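Local coordinates for protein coenzyme A transferase (Yersinia pestis, PDB 3QLI) that probably transfers coenzyme A from an acyl-CoA to a carboxylic acid such as acetate, at residues A[229-240]-A[252-263]. Sequence-based numbering, arbitrary orientation.
Sequences ADLVPDGACLQM and VLKDRNDLGIHT
Arg256 binds two backbone carbonyls, those of Ala229 and Val232, near the end of helix 220-230. Bent at its second torsion, its chain brings the guanidinium edge-on to them. NE gives Val232 O a bond of 3.1 Å. NH2 reaches Ala229 O at 2.8 Å, from the face of that carbonyl opposite the one used by Val232 N. A long side chain with several in-plane N-H groups suits this role. The Asp234 carboxylate, 82° from the guanidinium plane, turns instead to the backbone: OD1 touches Arg256 CD and accepts from Asn257 N (3.1 Å) above the carboxylate plane.

Beyond the type II turn Pro233-Ala236, in which Gly235 has positive phi (80°), a value easy for a residue with no side chain, strands 237-240 and 260-261 pair in parallel. Gly260 N bonds to Ala236 O, Leu238 N to Gly260 O (2.8 Å, nearly straight at 177°) and His262 N to Leu238 O; a water bridges Cys237 O and His262 O. With helix 244-252 between them, these strands make the beta-alpha-beta unit at one edge of a mixed sheet, in which strand 332-337 flanks 237-240 on the other side. Past the pairing, Thr263 OG1, which also bonds to Val265 O, accepts from Met240 N (3.2 Å), next to Glu264, the residue that binds CoA covalently.

Apolar branches of the strand and adjoining loops meet on the face bearing Leu238, which Leu270 of helix 268-276 also touches. Leu238 CD1 meets Leu253 CD1 tip to tip (4.1 Å) and also touches Leu259 CD1, while Leu253 CD2 packs against Val232 CB, Ala229 CB (3.9 Å) and one guanidinium face of Arg256.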
loop_
_atom_site.group_PDB
_atom_site.type_symbol
_atom_site.label_atom_id
_atom_site.label_comp_id
_atom_site.label_asym_id
_atom_site.label_seq_id
_atom_site.Cartn_x
_atom_site.Cartn_y
_atom_site.Cartn_z
ATOM N N ALA A 229 17.018 18.956 -4.120
ATOM C CA ALA A 229 16.510 20.324 -4.227
ATOM C C ALA A 229 16.125 20.678 -5.666
ATOM O O ALA A 229 15.182 21.430 -5.891
ATOM C CB ALA A 229 17.519 21.335 -3.667
ATOM N N ASP A 230 16.855 20.146 -6.639
ATOM C CA ASP A 230 16.522 20.404 -8.036
ATOM C C ASP A 230 15.146 19.844 -8.408
ATOM O O ASP A 230 14.525 20.297 -9.368
ATOM C CB ASP A 230 17.577 19.812 -8.972
ATOM C CG ASP A 230 18.860 20.628 -9.014
ATOM O OD1 ASP A 230 18.887 21.754 -8.467
ATOM O OD2 ASP A 230 19.844 20.133 -9.614
ATOM N N LEU A 231 14.680 18.857 -7.646
ATOM C CA LEU A 231 13.394 18.211 -7.904
ATOM C C LEU A 231 12.245 18.867 -7.135
ATOM O O LEU A 231 11.100 18.428 -7.231
ATOM C CB LEU A 231 13.462 16.716 -7.545
ATOM C CG LEU A 231 14.413 15.854 -8.377
ATOM C CD1 LEU A 231 14.632 14.493 -7.732
ATOM C CD2 LEU A 231 13.883 15.699 -9.793
ATOM N N VAL A 232 12.558 19.906 -6.365
ATOM C CA VAL A 232 11.546 20.668 -5.637
ATOM C C VAL A 232 11.245 21.987 -6.345
ATOM O O VAL A 232 12.109 22.865 -6.426
ATOM C CB VAL A 232 12.018 20.984 -4.207
ATOM C CG1 VAL A 232 10.924 21.685 -3.437
ATOM C CG2 VAL A 232 12.434 19.697 -3.489
ATOM N N PRO A 233 10.016 22.141 -6.859
ATOM C CA PRO A 233 9.634 23.407 -7.510
ATOM C C PRO A 233 9.160 24.457 -6.506
ATOM O O PRO A 233 8.806 24.083 -5.392
ATOM C CB PRO A 233 8.474 22.990 -8.409
ATOM C CG PRO A 233 7.856 21.818 -7.703
ATOM C CD PRO A 233 8.980 21.104 -6.989
ATOM N N ASP A 234 9.149 25.743 -6.867
ATOM C CA ASP A 234 8.433 26.701 -6.023
ATOM C C ASP A 234 6.999 26.165 -5.837
ATOM O O ASP A 234 6.453 25.502 -6.719
ATOM C CB ASP A 234 8.398 28.113 -6.630
ATOM C CG ASP A 234 9.734 28.866 -6.508
ATOM O OD1 ASP A 234 10.473 28.707 -5.506
ATOM O OD2 ASP A 234 10.034 29.650 -7.431
ATOM N N GLY A 235 6.403 26.441 -4.685
ATOM C CA GLY A 235 5.041 26.022 -4.430
ATOM C C GLY A 235 4.946 24.562 -4.015
ATOM O O GLY A 235 3.852 24.068 -3.767
ATOM N N ALA A 236 6.084 23.869 -3.944
ATOM C CA ALA A 236 6.091 22.469 -3.490
ATOM C C ALA A 236 5.515 22.323 -2.078
ATOM O O ALA A 236 5.692 23.191 -1.227
ATOM C CB ALA A 236 7.502 21.895 -3.548
ATOM N N CYS A 237 4.825 21.214 -1.832
ATOM C CA CYS A 237 4.269 20.944 -0.518
ATOM C C CYS A 237 5.066 19.790 0.097
ATOM O O CYS A 237 4.924 18.638 -0.314
ATOM C CB CYS A 237 2.793 20.574 -0.653
ATOM S SG CYS A 237 1.933 20.344 0.916
ATOM N N LEU A 238 5.881 20.111 1.096
ATOM C CA LEU A 238 6.934 19.219 1.577
ATOM C C LEU A 238 6.516 18.242 2.672
ATOM O O LEU A 238 5.787 18.598 3.605
ATOM C CB LEU A 238 8.082 20.051 2.133
ATOM C CG LEU A 238 8.767 21.052 1.206
ATOM C CD1 LEU A 238 9.811 21.824 1.998
ATOM C CD2 LEU A 238 9.397 20.310 0.039
ATOM N N GLN A 239 7.000 17.012 2.545
ATOM C CA GLN A 239 7.109 16.099 3.689
ATOM C C GLN A 239 8.561 15.656 3.759
ATOM O O GLN A 239 9.159 15.356 2.726
ATOM C CB GLN A 239 6.209 14.877 3.540
ATOM C CG GLN A 239 6.479 13.799 4.609
ATOM C CD GLN A 239 7.423 12.709 4.119
ATOM O OE1 GLN A 239 7.533 12.465 2.915
ATOM N NE2 GLN A 239 8.116 12.051 5.058
ATOM N N MET A 240 9.145 15.640 4.958
ATOM C CA MET A 240 10.444 14.994 5.101
ATOM C C MET A 240 10.694 14.440 6.496
ATOM O O MET A 240 9.990 14.784 7.435
ATOM C CB MET A 240 11.588 15.910 4.669
ATOM C CG MET A 240 11.724 17.186 5.457
ATOM S SD MET A 240 13.042 18.189 4.693
ATOM C CE MET A 240 12.259 18.726 3.180
ATOM N N VAL A 252 19.319 24.114 1.320
ATOM C CA VAL A 252 19.341 24.466 -0.097
ATOM C C VAL A 252 18.049 25.171 -0.487
ATOM O O VAL A 252 18.046 26.051 -1.341
ATOM C CB VAL A 252 19.565 23.237 -1.016
ATOM C CG1 VAL A 252 19.487 23.644 -2.457
ATOM C CG2 VAL A 252 20.907 22.608 -0.736
ATOM N N LEU A 253 16.949 24.801 0.162
ATOM C CA LEU A 253 15.645 25.355 -0.203
ATOM C C LEU A 253 15.382 26.758 0.340
ATOM O O LEU A 253 14.306 27.313 0.115
ATOM C CB LEU A 253 14.524 24.420 0.240
ATOM C CG LEU A 253 14.574 23.024 -0.378
ATOM C CD1 LEU A 253 13.383 22.198 0.096
ATOM C CD2 LEU A 253 14.578 23.140 -1.904
ATOM N N LYS A 254 16.353 27.337 1.042
ATOM C CA LYS A 254 16.143 28.658 1.621
ATOM C C LYS A 254 15.852 29.729 0.561
ATOM O O LYS A 254 15.355 30.811 0.881
ATOM C CB LYS A 254 17.314 29.072 2.515
ATOM C CG LYS A 254 18.646 29.218 1.805
ATOM C CD LYS A 254 19.645 29.935 2.707
ATOM C CE LYS A 254 21.062 29.464 2.449
ATOM N NZ LYS A 254 21.291 28.101 3.008
ATOM N N ASP A 255 16.138 29.414 -0.700
ATOM C CA ASP A 255 15.932 30.360 -1.797
ATOM C C ASP A 255 14.548 30.249 -2.444
ATOM O O ASP A 255 14.203 31.053 -3.313
ATOM C CB ASP A 255 17.018 30.177 -2.865
ATOM C CG ASP A 255 18.423 30.390 -2.312
ATOM O OD1 ASP A 255 18.632 31.381 -1.571
ATOM O OD2 ASP A 255 19.315 29.558 -2.608
ATOM N N ARG A 256 13.755 29.267 -2.019
ATOM C CA ARG A 256 12.439 29.045 -2.612
ATOM C C ARG A 256 11.388 29.995 -2.040
ATOM O O ARG A 256 11.614 30.664 -1.034
ATOM C CB ARG A 256 11.980 27.595 -2.394
ATOM C CG ARG A 256 12.880 26.538 -3.007
ATOM C CD ARG A 256 12.735 26.460 -4.531
ATOM N NE ARG A 256 13.457 25.300 -5.055
ATOM C CZ ARG A 256 14.769 25.289 -5.265
ATOM N NH1 ARG A 256 15.479 26.380 -5.006
ATOM N NH2 ARG A 256 15.372 24.200 -5.727
ATOM N N ASN A 257 10.232 30.051 -2.690
ATOM C CA ASN A 257 9.123 30.822 -2.157
ATOM C C ASN A 257 7.800 30.053 -2.207
ATOM O O ASN A 257 7.616 29.157 -3.028
ATOM C CB ASN A 257 8.984 32.156 -2.888
ATOM C CG ASN A 257 8.591 31.984 -4.335
ATOM O OD1 ASN A 257 7.467 31.573 -4.642
ATOM N ND2 ASN A 257 9.514 32.307 -5.241
ATOM N N ASP A 258 6.896 30.423 -1.309
ATOM C CA ASP A 258 5.556 29.854 -1.246
ATOM C C ASP A 258 5.517 28.333 -1.115
ATOM O O ASP A 258 4.595 27.684 -1.602
ATOM C CB ASP A 258 4.717 30.325 -2.432
ATOM C CG ASP A 258 4.220 31.755 -2.258
ATOM O OD1 ASP A 258 3.701 32.093 -1.160
ATOM O OD2 ASP A 258 4.362 32.539 -3.218
ATOM N N LEU A 259 6.511 27.765 -0.447
ATOM C CA LEU A 259 6.437 26.338 -0.130
ATOM C C LEU A 259 5.337 26.075 0.897
ATOM O O LEU A 259 4.925 26.975 1.649
ATOM C CB LEU A 259 7.772 25.822 0.398
ATOM C CG LEU A 259 8.958 25.973 -0.553
ATOM C CD1 LEU A 259 10.211 25.306 0.015
ATOM C CD2 LEU A 259 8.616 25.378 -1.906
ATOM N N GLY A 260 4.854 24.835 0.915
ATOM C CA GLY A 260 3.904 24.409 1.924
ATOM C C GLY A 260 4.482 23.243 2.704
ATOM O O GLY A 260 5.484 22.642 2.289
ATOM N N ILE A 261 3.853 22.919 3.833
ATOM C CA ILE A 261 4.262 21.762 4.621
ATOM C C ILE A 261 3.061 20.882 4.939
ATOM O O ILE A 261 2.050 21.359 5.452
ATOM C CB ILE A 261 4.926 22.181 5.958
ATOM C CG1 ILE A 261 6.310 22.802 5.714
ATOM C CG2 ILE A 261 5.056 20.971 6.906
ATOM C CD1 ILE A 261 6.940 23.372 6.975
ATOM N N HIS A 262 3.172 19.603 4.596
ATOM C CA HIS A 262 2.249 18.574 5.074
ATOM C C HIS A 262 3.095 17.332 5.268
ATOM O O HIS A 262 3.377 16.585 4.312
ATOM C CB HIS A 262 1.131 18.317 4.056
ATOM C CG HIS A 262 0.167 17.247 4.476
ATOM N ND1 HIS A 262 -1.131 17.516 4.862
ATOM C CD2 HIS A 262 0.317 15.903 4.580
ATOM C CE1 HIS A 262 -1.739 16.384 5.173
ATOM N NE2 HIS A 262 -0.884 15.388 4.999
ATOM N N THR A 263 3.520 17.126 6.508
ATOM C CA THR A 263 4.575 16.180 6.798
ATOM C C THR A 263 4.114 15.281 7.936
ATOM O O THR A 263 3.230 15.658 8.708
ATOM C CB THR A 263 5.852 16.945 7.181
ATOM O OG1 THR A 263 6.955 16.033 7.282
ATOM C CG2 THR A 263 5.654 17.719 8.507
HETATM O O HOH W 1 3.099 16.973 1.521
#